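PDB 2RA9: DUF1285 domain-containing protein, which is of unknown function but adopts a fold with repeated structural motifs and may take part in signal transduction. Local coordinates for residues P25-D28 / D34-Y37; L49-L54 / I99-H104; Y61-P66 / V70-E75; S91-S96 / V118-E123; V106-M111 / Y136-E141. One frame throughout, in Å; residues are numbered along the deposited sequence.

Interaction 1 of 5, residues P25-D28 / D34-Y37; sequences PLFD and DWTY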
# COMPACT_ATOMS: atom_id res chain seq x y z
N PRO A 25 16.32 -10.62 0.81
CA PRO A 25 15.50 -10.14 -0.33
C PRO A 25 16.27 -9.25 -1.29
O PRO A 25 17.03 -8.36 -0.84
CB PRO A 25 14.39 -9.37 0.37
CG PRO A 25 14.33 -10.00 1.75
CD PRO A 25 15.73 -10.27 2.10
N LEU A 26 16.07 -9.45 -2.59
CA LEU A 26 16.71 -8.60 -3.60
C LEU A 26 15.97 -7.31 -3.87
O LEU A 26 16.54 -6.34 -4.39
CB LEU A 26 16.89 -9.36 -4.93
CG LEU A 26 17.71 -10.67 -4.82
CD1 LEU A 26 17.94 -11.31 -6.19
CD2 LEU A 26 19.00 -10.42 -4.06
N PHE A 27 14.67 -7.31 -3.52
CA PHE A 27 13.81 -6.14 -3.67
C PHE A 27 13.59 -5.55 -2.28
O PHE A 27 13.36 -6.28 -1.30
CB PHE A 27 12.44 -6.55 -4.24
CG PHE A 27 12.48 -7.02 -5.67
CD1 PHE A 27 12.77 -8.33 -5.99
CD2 PHE A 27 12.20 -6.15 -6.71
CE1 PHE A 27 12.84 -8.76 -7.31
CE2 PHE A 27 12.24 -6.56 -8.04
CZ PHE A 27 12.55 -7.86 -8.36
N ASP A 28 13.65 -4.22 -2.22
CA ASP A 28 13.48 -3.48 -0.98
C ASP A 28 12.49 -2.34 -1.22
O ASP A 28 12.59 -1.66 -2.25
CB ASP A 28 14.83 -2.88 -0.52
CG ASP A 28 15.83 -3.94 -0.05
OD1 ASP A 28 15.60 -4.54 1.01
OD2 ASP A 28 16.84 -4.19 -0.74
N ASP A 34 9.38 3.79 -1.81
CA ASP A 34 10.23 3.73 -2.99
C ASP A 34 10.90 2.37 -3.04
O ASP A 34 11.36 1.85 -2.01
CB ASP A 34 11.24 4.86 -3.01
CG ASP A 34 10.58 6.22 -3.14
OD1 ASP A 34 9.54 6.29 -3.80
OD2 ASP A 34 11.13 7.20 -2.58
N TRP A 35 11.01 1.80 -4.24
CA TRP A 35 11.55 0.46 -4.42
C TRP A 35 12.98 0.48 -4.95
O TRP A 35 13.33 1.31 -5.78
CB TRP A 35 10.71 -0.32 -5.45
CG TRP A 35 9.34 -0.67 -5.11
CD1 TRP A 35 8.34 0.15 -4.62
CD2 TRP A 35 8.73 -1.94 -5.29
NE1 TRP A 35 7.16 -0.53 -4.50
CE2 TRP A 35 7.38 -1.83 -4.89
CE3 TRP A 35 9.20 -3.19 -5.73
CZ2 TRP A 35 6.49 -2.90 -4.93
CZ3 TRP A 35 8.33 -4.25 -5.75
CH2 TRP A 35 6.98 -4.09 -5.39
N THR A 36 13.77 -0.49 -4.51
CA THR A 36 15.03 -0.84 -5.18
C THR A 36 15.08 -2.32 -5.51
O THR A 36 14.39 -3.12 -4.87
CB THR A 36 16.26 -0.48 -4.36
OG1 THR A 36 16.23 -1.16 -3.12
CG2 THR A 36 16.35 0.99 -4.12
N TYR A 37 15.90 -2.65 -6.50
CA TYR A 37 16.23 -4.01 -6.87
C TYR A 37 17.74 -4.07 -6.95
O TYR A 37 18.35 -3.27 -7.65
CB TYR A 37 15.63 -4.37 -8.21
CG TYR A 37 15.96 -5.77 -8.71
CD1 TYR A 37 15.80 -6.88 -7.91
CD2 TYR A 37 16.41 -5.98 -10.01
CE1 TYR A 37 16.08 -8.18 -8.37
CE2 TYR A 37 16.70 -7.26 -10.48
CZ TYR A 37 16.51 -8.36 -9.66
OH TYR A 37 16.78 -9.67 -10.10
O HOH W 1 17.38 -3.78 -3.39
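D28 O takes a hydrogen bond from T36 N at 2.8 Å and a weaker CA-H...O contact from W35 CA. D28 N returns a bond to T36 O, making D28 and T36 an antiparallel hydrogen-bonded pair. On their side of the sheet one water ties three groups together. It donates to L26 O and to D28 OD2, the latter at 2.7 Å, and takes the proton of T36 OG1. The other side is aromatic. F27 and Y37 form a non-hydrogen-bonded pair whose rings make an offset stack, with centroids 4.3 Å apart and planes at 23°. Y37 CD1 sits over the centre of the F27 ring, 3.4 Å above its plane. With Y37 chi1 at 178°, CG lies beside the carbonyl carbon, and CE1 of the ring meets L26 CB. The hairpin of strands 27-29 and 35-37 lies beside strand 69-74. F27 packs on V72 and edge-to-face on F50, while W35 rests on helix 44-51.

Interaction 2 of 5, residues L49-L54 / I99-H104; sequences LFASIL and IGTLHH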
# COMPACT_ATOMS: atom_id res chain seq x y z
N LEU A 49 4.70 -2.48 -11.95
CA LEU A 49 4.74 -3.82 -12.54
C LEU A 49 4.96 -4.88 -11.47
O LEU A 49 4.21 -5.87 -11.35
CB LEU A 49 5.85 -3.92 -13.59
CG LEU A 49 5.96 -5.20 -14.40
CD1 LEU A 49 4.85 -5.30 -15.45
CD2 LEU A 49 7.31 -5.33 -15.08
N PHE A 50 5.98 -4.71 -10.66
CA PHE A 50 6.21 -5.72 -9.61
C PHE A 50 5.11 -5.72 -8.53
O PHE A 50 4.80 -6.77 -7.96
CB PHE A 50 7.61 -5.56 -8.98
CG PHE A 50 8.73 -5.85 -9.93
CD1 PHE A 50 8.90 -7.08 -10.49
CD2 PHE A 50 9.62 -4.84 -10.29
CE1 PHE A 50 9.93 -7.33 -11.39
CE2 PHE A 50 10.66 -5.08 -11.21
CZ PHE A 50 10.78 -6.31 -11.76
N ALA A 51 4.49 -4.58 -8.26
CA ALA A 51 3.46 -4.51 -7.21
C ALA A 51 2.27 -5.38 -7.60
O ALA A 51 1.56 -5.88 -6.73
CB ALA A 51 3.00 -3.08 -6.96
N SER A 52 2.05 -5.56 -8.89
CA SER A 52 0.92 -6.36 -9.39
C SER A 52 0.97 -7.82 -8.93
O SER A 52 -0.06 -8.49 -8.86
CB SER A 52 0.82 -6.27 -10.92
OG SER A 52 1.86 -7.03 -11.58
N ILE A 53 2.16 -8.28 -8.60
CA ILE A 53 2.39 -9.66 -8.13
C ILE A 53 2.93 -9.74 -6.69
O ILE A 53 3.45 -10.77 -6.25
CB ILE A 53 3.34 -10.42 -9.09
CG1 ILE A 53 4.74 -9.79 -9.14
CG2 ILE A 53 2.72 -10.54 -10.48
CD1 ILE A 53 5.78 -10.68 -9.81
N LEU A 54 2.80 -8.65 -5.96
CA LEU A 54 3.22 -8.54 -4.57
C LEU A 54 2.13 -8.97 -3.62
O LEU A 54 0.97 -8.54 -3.73
CB LEU A 54 3.60 -7.10 -4.26
CG LEU A 54 4.14 -6.75 -2.89
CD1 LEU A 54 5.52 -7.32 -2.62
CD2 LEU A 54 4.16 -5.21 -2.68
N ILE A 99 3.48 4.99 -6.37
CA ILE A 99 3.97 4.28 -7.56
C ILE A 99 2.88 4.12 -8.66
O ILE A 99 3.11 3.51 -9.70
CB ILE A 99 4.59 2.94 -7.21
CG1 ILE A 99 3.58 1.98 -6.60
CG2 ILE A 99 5.83 3.17 -6.33
CD1 ILE A 99 4.03 0.51 -6.54
N GLY A 100 1.72 4.72 -8.44
CA GLY A 100 0.67 4.75 -9.44
C GLY A 100 -0.28 3.58 -9.42
O GLY A 100 -1.01 3.42 -10.38
N THR A 101 -0.36 2.81 -8.32
CA THR A 101 -1.34 1.73 -8.25
C THR A 101 -2.67 2.28 -7.77
O THR A 101 -2.70 3.28 -7.04
CB THR A 101 -0.89 0.54 -7.36
OG1 THR A 101 -0.63 0.95 -6.02
CG2 THR A 101 0.38 -0.12 -7.91
N LEU A 102 -3.76 1.63 -8.20
CA LEU A 102 -5.11 2.01 -7.86
C LEU A 102 -5.81 0.84 -7.17
O LEU A 102 -5.72 -0.30 -7.63
CB LEU A 102 -5.87 2.33 -9.15
CG LEU A 102 -7.34 2.73 -9.04
CD1 LEU A 102 -7.54 4.00 -8.25
CD2 LEU A 102 -7.96 2.83 -10.47
N HIS A 103 -6.54 1.13 -6.10
CA HIS A 103 -7.18 0.12 -5.28
C HIS A 103 -8.61 0.54 -4.98
O HIS A 103 -8.88 1.71 -4.71
CB HIS A 103 -6.39 -0.08 -3.98
CG HIS A 103 -4.92 -0.29 -4.21
ND1 HIS A 103 -4.35 -1.54 -4.33
CD2 HIS A 103 -3.91 0.60 -4.40
CE1 HIS A 103 -3.06 -1.41 -4.60
NE2 HIS A 103 -2.76 -0.12 -4.67
N HIS A 104 -9.51 -0.43 -5.03
CA HIS A 104 -10.94 -0.18 -4.85
C HIS A 104 -11.46 -0.81 -3.59
O HIS A 104 -10.82 -1.64 -2.96
CB HIS A 104 -11.73 -0.72 -6.06
CG HIS A 104 -11.18 -0.29 -7.38
ND1 HIS A 104 -11.34 0.98 -7.88
CD2 HIS A 104 -10.44 -0.97 -8.29
CE1 HIS A 104 -10.75 1.07 -9.06
NE2 HIS A 104 -10.18 -0.10 -9.33
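I99 reaches the 49-54 segment with the end of its side chain: CD1 lies 3.8 Å from A51 CB. Its CG1 stands between the backbone N and carbonyl carbon (chi1 64°), and CD1 extends from there to the helix. G100 follows with a positive phi of 89°. T101 returns to the contact. Its CG2 is the second carbon near A51 CB, at 4.1 Å, and the two branches of the threonine do different work. The hydroxyl OG1 bonds H103 NE2 at 2.7 Å and also T97 OG1, so two bonds hold the hydroxyl. H103 in turn gives its ND1 end to E123 OE1, which fixes the imidazole at both nitrogens. The contact is small and apolar: one alanine methyl of helix 44-51 faces two methyls of the other segment. W35 of strand 35-37 packs on both A51 and I99, and L79 of strand 79-86 lies against I99, T101 and H103.

Interaction 3 of 5, residues Y61-P66 / V70-E75; sequences YFLITP and VRVQVE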
# COMPACT_ATOMS: atom_id res chain seq x y z
N TYR A 61 6.72 -10.59 2.79
CA TYR A 61 6.34 -10.12 1.45
C TYR A 61 7.07 -10.87 0.34
O TYR A 61 8.22 -11.24 0.47
CB TYR A 61 6.67 -8.64 1.32
CG TYR A 61 5.88 -7.81 2.27
CD1 TYR A 61 6.35 -7.56 3.56
CD2 TYR A 61 4.67 -7.21 1.88
CE1 TYR A 61 5.61 -6.76 4.44
CE2 TYR A 61 3.96 -6.39 2.75
CZ TYR A 61 4.41 -6.20 4.02
OH TYR A 61 3.71 -5.38 4.88
N PHE A 62 6.34 -11.15 -0.74
CA PHE A 62 6.83 -11.93 -1.86
C PHE A 62 6.28 -11.41 -3.15
O PHE A 62 5.17 -10.88 -3.18
CB PHE A 62 6.35 -13.41 -1.74
CG PHE A 62 6.72 -14.08 -0.45
CD1 PHE A 62 5.90 -13.94 0.66
CD2 PHE A 62 7.87 -14.82 -0.36
CE1 PHE A 62 6.24 -14.52 1.86
CE2 PHE A 62 8.20 -15.42 0.87
CZ PHE A 62 7.42 -15.22 1.96
N LEU A 63 7.07 -11.54 -4.20
CA LEU A 63 6.60 -11.44 -5.56
C LEU A 63 6.32 -12.88 -6.01
O LEU A 63 7.19 -13.77 -5.89
CB LEU A 63 7.64 -10.77 -6.47
CG LEU A 63 8.12 -9.40 -6.02
CD1 LEU A 63 9.16 -8.85 -7.01
CD2 LEU A 63 6.96 -8.40 -5.87
N ILE A 64 5.12 -13.09 -6.54
CA ILE A 64 4.64 -14.41 -6.81
C ILE A 64 4.28 -14.62 -8.27
O ILE A 64 3.33 -14.00 -8.78
CB ILE A 64 3.37 -14.75 -5.91
CG1 ILE A 64 3.75 -14.72 -4.43
CG2 ILE A 64 2.79 -16.12 -6.31
CD1 ILE A 64 4.74 -15.77 -3.97
N THR A 65 5.01 -15.51 -8.94
CA THR A 65 4.68 -15.95 -10.30
C THR A 65 4.82 -17.48 -10.34
O THR A 65 5.35 -18.07 -9.41
CB THR A 65 5.64 -15.37 -11.36
OG1 THR A 65 6.96 -15.86 -11.16
CG2 THR A 65 5.62 -13.86 -11.37
N PRO A 66 4.26 -18.13 -11.37
CA PRO A 66 4.40 -19.58 -11.43
C PRO A 66 5.83 -20.08 -11.30
O PRO A 66 6.09 -21.04 -10.55
CB PRO A 66 3.77 -19.93 -12.77
CG PRO A 66 2.69 -18.84 -12.95
CD PRO A 66 3.37 -17.61 -12.41
N VAL A 70 9.79 -14.91 -4.95
CA VAL A 70 10.93 -14.30 -4.32
C VAL A 70 10.49 -13.31 -3.22
O VAL A 70 9.39 -12.83 -3.23
CB VAL A 70 11.86 -13.59 -5.33
CG1 VAL A 70 12.27 -14.55 -6.45
CG2 VAL A 70 11.20 -12.35 -5.89
N ARG A 71 11.40 -13.07 -2.29
CA ARG A 71 11.13 -12.22 -1.14
C ARG A 71 11.35 -10.74 -1.45
O ARG A 71 12.16 -10.36 -2.29
CB ARG A 71 12.01 -12.61 0.03
CG ARG A 71 11.76 -14.00 0.55
CD ARG A 71 12.63 -14.27 1.76
NE ARG A 71 12.36 -15.55 2.42
CZ ARG A 71 11.44 -15.77 3.35
NH1 ARG A 71 10.62 -14.82 3.79
NH2 ARG A 71 11.33 -16.99 3.88
N VAL A 72 10.57 -9.93 -0.75
CA VAL A 72 10.70 -8.46 -0.76
C VAL A 72 10.82 -8.01 0.68
O VAL A 72 10.05 -8.43 1.55
CB VAL A 72 9.47 -7.80 -1.38
CG1 VAL A 72 9.58 -6.25 -1.43
CG2 VAL A 72 9.20 -8.38 -2.79
N GLN A 73 11.81 -7.14 0.96
CA GLN A 73 11.93 -6.52 2.31
C GLN A 73 11.16 -5.20 2.30
O GLN A 73 11.29 -4.42 1.37
CB GLN A 73 13.41 -6.28 2.67
CG GLN A 73 13.61 -5.88 4.12
CD GLN A 73 13.28 -7.05 5.11
OE1 GLN A 73 13.06 -8.21 4.70
NE2 GLN A 73 13.26 -6.74 6.40
N VAL A 74 10.37 -4.97 3.34
CA VAL A 74 9.48 -3.82 3.42
C VAL A 74 9.76 -3.12 4.77
O VAL A 74 9.64 -3.73 5.82
CB VAL A 74 7.99 -4.26 3.29
CG1 VAL A 74 7.06 -3.08 3.49
CG2 VAL A 74 7.73 -4.91 1.96
N GLU A 75 10.17 -1.87 4.72
CA GLU A 75 10.53 -1.14 5.93
C GLU A 75 9.34 -0.84 6.81
O GLU A 75 9.43 -0.96 8.04
CB GLU A 75 11.25 0.18 5.58
CG GLU A 75 11.67 1.00 6.83
CD GLU A 75 12.47 2.26 6.53
OE1 GLU A 75 12.84 2.57 5.36
OE2 GLU A 75 12.75 2.97 7.53
O HOH W 2 9.24 -9.68 3.84
O HOH W 3 9.87 -12.21 2.61
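Strands 61-64 and 70-74 form an antiparallel hairpin, with axes 4.3 Å apart at closest approach and N-to-C directions at 140°. L63 and V70 are a hydrogen-bonded pair. L63 N donates to V70 O at 2.8 Å and V70 N to L63 O at 3.0 Å. Toward the other end V72 N bonds Y61 O at 3.0 Å. A water bridges Y61 N and V72 O, accepting from the first and donating to the second. On one face of the sheet V74 lies across the Y61 ring. Its CG2 is 3.5 Å from the ring centroid and 18° off the normal, a CH-pi contact. L63 CG meets V72 CG2 at 3.6 Å, the two side chains crossing at about a right angle. L63 CB also touches V70 CG2. On the opposite face F62 and R71 lie side by side, pointing the same way. F62 CE2 sits 3.8 Å above the guanidinium plane, toward its rim, and the two planes are 44° apart. R71 is extended from CG to NE, which carries NH1 out to the ring end. NH1 donates to a second water, which donates to Y61 O. NH1 also forms a salt bridge with E60. One face is thus hydrocarbon packing, with L63 and V72 buried, while the other keeps the R71 charge, probably balanced by E60, with a water on NH1 and the F62 ring packed alongside.

Interaction 4 of 5, residues S91-S96 / V118-E123; sequences SLLNVS and VYLPLE. With EDO (1,2-ethanediol), chain F.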
# COMPACT_ATOMS: atom_id res chain seq x y z
N SER A 91 -19.72 6.01 0.10
CA SER A 91 -19.20 4.75 -0.38
C SER A 91 -17.82 4.43 0.19
O SER A 91 -17.19 5.23 0.90
CB SER A 91 -19.17 4.74 -1.92
OG SER A 91 -18.05 5.44 -2.43
N LEU A 92 -17.36 3.22 -0.08
CA LEU A 92 -15.99 2.83 0.14
C LEU A 92 -15.08 3.68 -0.72
O LEU A 92 -15.53 4.41 -1.61
CB LEU A 92 -15.81 1.34 -0.18
CG LEU A 92 -16.57 0.34 0.68
CD1 LEU A 92 -16.38 -1.07 0.16
CD2 LEU A 92 -16.20 0.42 2.14
N LEU A 93 -13.78 3.61 -0.45
CA LEU A 93 -12.84 4.51 -1.10
C LEU A 93 -12.12 3.81 -2.24
O LEU A 93 -11.86 2.60 -2.18
CB LEU A 93 -11.78 4.98 -0.12
CG LEU A 93 -12.13 5.86 1.05
CD1 LEU A 93 -10.83 6.09 1.88
CD2 LEU A 93 -12.67 7.13 0.55
N ASN A 94 -11.79 4.60 -3.24
CA ASN A 94 -10.74 4.29 -4.19
C ASN A 94 -9.51 5.03 -3.71
O ASN A 94 -9.60 6.21 -3.36
CB ASN A 94 -11.08 4.78 -5.60
CG ASN A 94 -12.28 4.06 -6.19
OD1 ASN A 94 -12.42 2.85 -6.06
ND2 ASN A 94 -13.16 4.82 -6.85
N VAL A 95 -8.35 4.35 -3.67
CA VAL A 95 -7.08 5.02 -3.33
C VAL A 95 -6.06 4.79 -4.39
O VAL A 95 -6.11 3.76 -5.09
CB VAL A 95 -6.52 4.62 -1.94
CG1 VAL A 95 -7.65 4.72 -0.86
CG2 VAL A 95 -5.90 3.17 -1.96
N SER A 96 -5.14 5.73 -4.49
CA SER A 96 -4.00 5.56 -5.37
C SER A 96 -2.71 5.82 -4.62
O SER A 96 -2.71 6.47 -3.57
CB SER A 96 -4.14 6.41 -6.62
OG SER A 96 -4.04 7.77 -6.32
N VAL A 118 -1.28 6.10 9.83
CA VAL A 118 -2.53 5.43 9.59
C VAL A 118 -2.35 4.56 8.35
O VAL A 118 -1.72 4.95 7.37
CB VAL A 118 -3.65 6.42 9.37
CG1 VAL A 118 -4.96 5.70 9.00
CG2 VAL A 118 -3.84 7.28 10.63
N TYR A 119 -2.91 3.36 8.44
CA TYR A 119 -2.82 2.36 7.36
C TYR A 119 -4.18 1.87 6.94
O TYR A 119 -5.03 1.69 7.77
CB TYR A 119 -1.97 1.16 7.81
CG TYR A 119 -0.60 1.53 8.29
CD1 TYR A 119 -0.40 1.94 9.60
CD2 TYR A 119 0.51 1.42 7.48
CE1 TYR A 119 0.84 2.24 10.07
CE2 TYR A 119 1.80 1.75 7.95
CZ TYR A 119 1.95 2.19 9.23
OH TYR A 119 3.19 2.48 9.72
N LEU A 120 -4.38 1.65 5.64
CA LEU A 120 -5.64 1.12 5.13
C LEU A 120 -5.39 -0.22 4.47
O LEU A 120 -4.41 -0.38 3.76
CB LEU A 120 -6.30 2.08 4.12
CG LEU A 120 -6.78 3.43 4.67
CD1 LEU A 120 -7.21 4.40 3.57
CD2 LEU A 120 -7.91 3.24 5.70
N PRO A 121 -6.30 -1.18 4.65
CA PRO A 121 -6.04 -2.49 4.07
C PRO A 121 -6.46 -2.57 2.61
O PRO A 121 -7.51 -2.06 2.22
CB PRO A 121 -6.84 -3.43 4.97
CG PRO A 121 -8.02 -2.60 5.41
CD PRO A 121 -7.54 -1.18 5.45
N LEU A 122 -5.58 -3.16 1.81
CA LEU A 122 -5.76 -3.33 0.38
C LEU A 122 -5.78 -4.82 0.10
O LEU A 122 -5.88 -5.64 1.01
CB LEU A 122 -4.62 -2.62 -0.38
CG LEU A 122 -4.26 -1.22 0.11
CD1 LEU A 122 -3.04 -0.70 -0.57
CD2 LEU A 122 -5.43 -0.24 -0.01
N GLU A 123 -5.59 -5.19 -1.16
CA GLU A 123 -5.66 -6.59 -1.55
C GLU A 123 -4.36 -7.31 -1.28
O GLU A 123 -3.36 -6.70 -0.99
CB GLU A 123 -6.03 -6.69 -3.04
CG GLU A 123 -4.98 -6.20 -4.00
CD GLU A 123 -5.10 -4.74 -4.41
OE1 GLU A 123 -5.74 -3.93 -3.69
OE2 GLU A 123 -4.52 -4.40 -5.48
C1 EDO F . 0.32 10.53 8.31
O1 EDO F . 1.29 10.44 9.36
C2 EDO F . -0.66 9.37 8.38
O2 EDO F . -0.02 8.10 8.10
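V95 and L122 pack against each other on one side of a six-stranded mixed sheet, one of two in this chain with the same strand order, in keeping with a fold of repeated motifs. Strands 93-97 and 118-121 are not neighbours in that sheet. Strands 79-86 and 127-130 run between them. Their side chains nevertheless meet, consistent with a strongly curved sheet, although the nearest CA atoms, of V95 and L122, are still 9.2 Å apart. The closer part is V95 CG2 against L122 CD2, at 4.0 Å, with the side chains crossing at a slant. With V95 chi1 at -49°, CG1 lies beside the backbone N and anti to the carbonyl carbon, which leaves CG2 between the two. The rest is looser. L120 CD1 is 4.3 Å from L93 CD1 and 4.5 Å from V95 CG1, so one methyl spans two residues at grazing distance. F84 and V106 add to this apolar core, which L93, V95 and L120 enter as buried residues. L122 is partly exposed and marks the more open side. Away from the contact, a 1,2-ethanediol, probably picked up during crystallisation, binds the start of strand 118-121. It also bonds L130 O, and its O2 accepts V118 N at 2.9 Å.

Interaction 5 of 5, residues V106-M111 / Y136-E141; sequences VDIKQM and YNFVNE. With NA (sodium ion), chain B; EDO (1,2-ethanediol), chain H; EDO (1,2-ethanediol), chain D.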
# COMPACT_ATOMS: atom_id res chain seq x y z
N VAL A 106 -11.97 0.21 -0.57
CA VAL A 106 -11.15 0.37 0.62
C VAL A 106 -11.98 0.92 1.76
O VAL A 106 -12.69 1.90 1.59
CB VAL A 106 -9.92 1.26 0.33
CG1 VAL A 106 -9.06 1.45 1.60
CG2 VAL A 106 -9.09 0.64 -0.76
N ASP A 107 -11.90 0.25 2.91
CA ASP A 107 -12.84 0.44 4.01
C ASP A 107 -12.19 1.21 5.18
O ASP A 107 -11.37 0.69 5.90
CB ASP A 107 -13.36 -0.90 4.47
CG ASP A 107 -14.51 -0.82 5.44
OD1 ASP A 107 -14.87 0.31 5.87
OD2 ASP A 107 -15.04 -1.91 5.80
N ILE A 108 -12.60 2.47 5.35
CA ILE A 108 -12.15 3.32 6.44
C ILE A 108 -12.28 2.63 7.80
O ILE A 108 -11.43 2.79 8.66
CB ILE A 108 -12.96 4.68 6.41
CG1 ILE A 108 -12.46 5.59 5.26
CG2 ILE A 108 -12.84 5.42 7.73
CD1 ILE A 108 -13.45 6.68 4.83
N LYS A 109 -13.35 1.88 8.00
CA LYS A 109 -13.63 1.20 9.26
C LYS A 109 -12.52 0.21 9.65
O LYS A 109 -12.32 -0.10 10.84
CB LYS A 109 -14.95 0.45 9.08
CG LYS A 109 -15.51 -0.26 10.27
CD LYS A 109 -16.87 -0.89 9.91
CE LYS A 109 -16.77 -1.91 8.76
NZ LYS A 109 -15.69 -2.93 8.96
N GLN A 110 -11.81 -0.30 8.65
CA GLN A 110 -10.76 -1.30 8.86
C GLN A 110 -9.37 -0.69 8.99
O GLN A 110 -8.36 -1.39 9.02
CB GLN A 110 -10.79 -2.29 7.71
CG GLN A 110 -12.08 -3.15 7.66
CD GLN A 110 -12.11 -4.04 6.44
OE1 GLN A 110 -11.13 -4.72 6.14
NE2 GLN A 110 -13.21 -4.00 5.70
N MSE A 111 -9.30 0.62 9.12
CA MSE A 111 -8.02 1.29 9.26
C MSE A 111 -7.28 0.82 10.49
O MSE A 111 -7.89 0.45 11.51
CB MSE A 111 -8.24 2.79 9.32
CG MSE A 111 -8.79 3.30 10.65
SE MSE A 111 -8.90 5.24 10.64
CE MSE A 111 -9.45 5.35 12.48
N TYR A 136 -4.76 15.14 6.53
CA TYR A 136 -5.85 16.01 6.97
C TYR A 136 -7.07 15.83 6.11
O TYR A 136 -8.17 15.82 6.64
CB TYR A 136 -5.42 17.50 6.98
CG TYR A 136 -4.33 17.85 7.97
CD1 TYR A 136 -4.35 17.41 9.29
CD2 TYR A 136 -3.28 18.68 7.60
CE1 TYR A 136 -3.33 17.74 10.18
CE2 TYR A 136 -2.24 18.98 8.49
CZ TYR A 136 -2.29 18.55 9.79
OH TYR A 136 -1.24 18.86 10.68
N ASN A 137 -6.91 15.68 4.81
CA ASN A 137 -8.06 15.44 3.95
C ASN A 137 -8.79 14.13 4.33
O ASN A 137 -10.03 14.05 4.28
CB ASN A 137 -7.65 15.42 2.47
CG ASN A 137 -7.23 16.78 1.94
OD1 ASN A 137 -7.69 17.84 2.41
ND2 ASN A 137 -6.36 16.76 0.91
N PHE A 138 -8.03 13.12 4.73
CA PHE A 138 -8.60 11.84 5.16
C PHE A 138 -9.43 12.05 6.42
O PHE A 138 -10.56 11.55 6.54
CB PHE A 138 -7.45 10.79 5.41
CG PHE A 138 -7.95 9.49 5.93
CD1 PHE A 138 -8.49 8.55 5.08
CD2 PHE A 138 -7.89 9.20 7.28
CE1 PHE A 138 -8.97 7.33 5.56
CE2 PHE A 138 -8.39 8.01 7.77
CZ PHE A 138 -8.91 7.07 6.91
N VAL A 139 -8.88 12.78 7.38
CA VAL A 139 -9.63 13.03 8.62
C VAL A 139 -10.95 13.74 8.29
O VAL A 139 -12.02 13.40 8.82
CB VAL A 139 -8.79 13.78 9.68
CG1 VAL A 139 -9.63 14.03 10.95
CG2 VAL A 139 -7.53 13.02 10.06
N ASN A 140 -10.87 14.74 7.44
CA ASN A 140 -12.04 15.49 6.97
C ASN A 140 -13.05 14.61 6.26
O ASN A 140 -14.24 14.93 6.25
CB ASN A 140 -11.65 16.59 5.99
CG ASN A 140 -10.82 17.73 6.61
OD1 ASN A 140 -10.75 17.94 7.83
ND2 ASN A 140 -10.19 18.48 5.73
N GLU A 141 -12.59 13.55 5.62
CA GLU A 141 -13.47 12.67 4.81
C GLU A 141 -14.43 11.82 5.63
O GLU A 141 -15.46 11.35 5.12
CB GLU A 141 -12.61 11.71 3.95
CG GLU A 141 -13.39 10.88 2.94
CD GLU A 141 -14.14 11.74 1.93
OE1 GLU A 141 -13.58 12.74 1.47
OE2 GLU A 141 -15.30 11.43 1.60
NA NA B . -16.14 14.44 7.85
C1 EDO H . -12.61 16.91 11.30
O1 EDO H . -12.73 17.17 9.89
C2 EDO H . -13.94 17.08 12.00
O2 EDO H . -15.01 16.51 11.23
C1 EDO D . -6.02 13.38 -1.13
O1 EDO D . -5.45 14.39 -0.30
C2 EDO D . -7.49 13.67 -1.37
O2 EDO D . -7.62 14.66 -2.39
O HOH W 4 -14.45 14.46 9.57
O HOH W 5 -16.16 16.85 8.02
O HOH W 6 -17.23 14.88 5.79
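F138 makes the close contacts from the helix, against I108 and M111. Its chi1 of 176° sets CG beside the carbonyl carbon and sends the ring toward the 106-111 loop. CB and CG do not yet touch that loop. Farther out, CE1 meets I108 CG1 at 3.9 Å. At the tip, CZ is 4.2 Å from both I108 CG1 and M111 SE. CE2 completes the grip, 4.0 Å from SE. M111 is present as selenomethionine, and its selenium lies at the ring edge, 86° off the normal, a Met-aromatic contact. The loop is shaped by D107: OD1 accepts K109 N in an Asx turn, and OD2 accepts Q110 NE2 at 2.8 Å. On the helix, N140 O binds the sodium ion at 2.5 Å, together with F142 O and three waters. Helix 135-141 lies against the second sheet. F138 also packs on F84 of strand 79-86 and L120 of strand 118-121, and E141 forms a salt bridge with R86.

From the N terminus, interaction 1 closes the short hairpin of strands 27-29 and 35-37. Interaction 2 then closes a long loop, from residues 49-54 to residues 99-104. Interaction 3 lies within that loop, as the hairpin of strands 60-64 and 69-74. Strands 27-29 and 69-74 are neighbours, so interactions 1 and 3 share the first sheet. Interaction 4 crosses interaction 2, because 91-96 falls inside the long loop and 118-123 after it. Interaction 5 crosses interaction 4 in the same way and brings helix 135-141 onto the second sheet. Interaction 2 packs helix 44-51 against the loop leading to strand 102-106, and so links the first sheet's side to the second. Interactions 1 and 5 lie about 29 Å apart between centres.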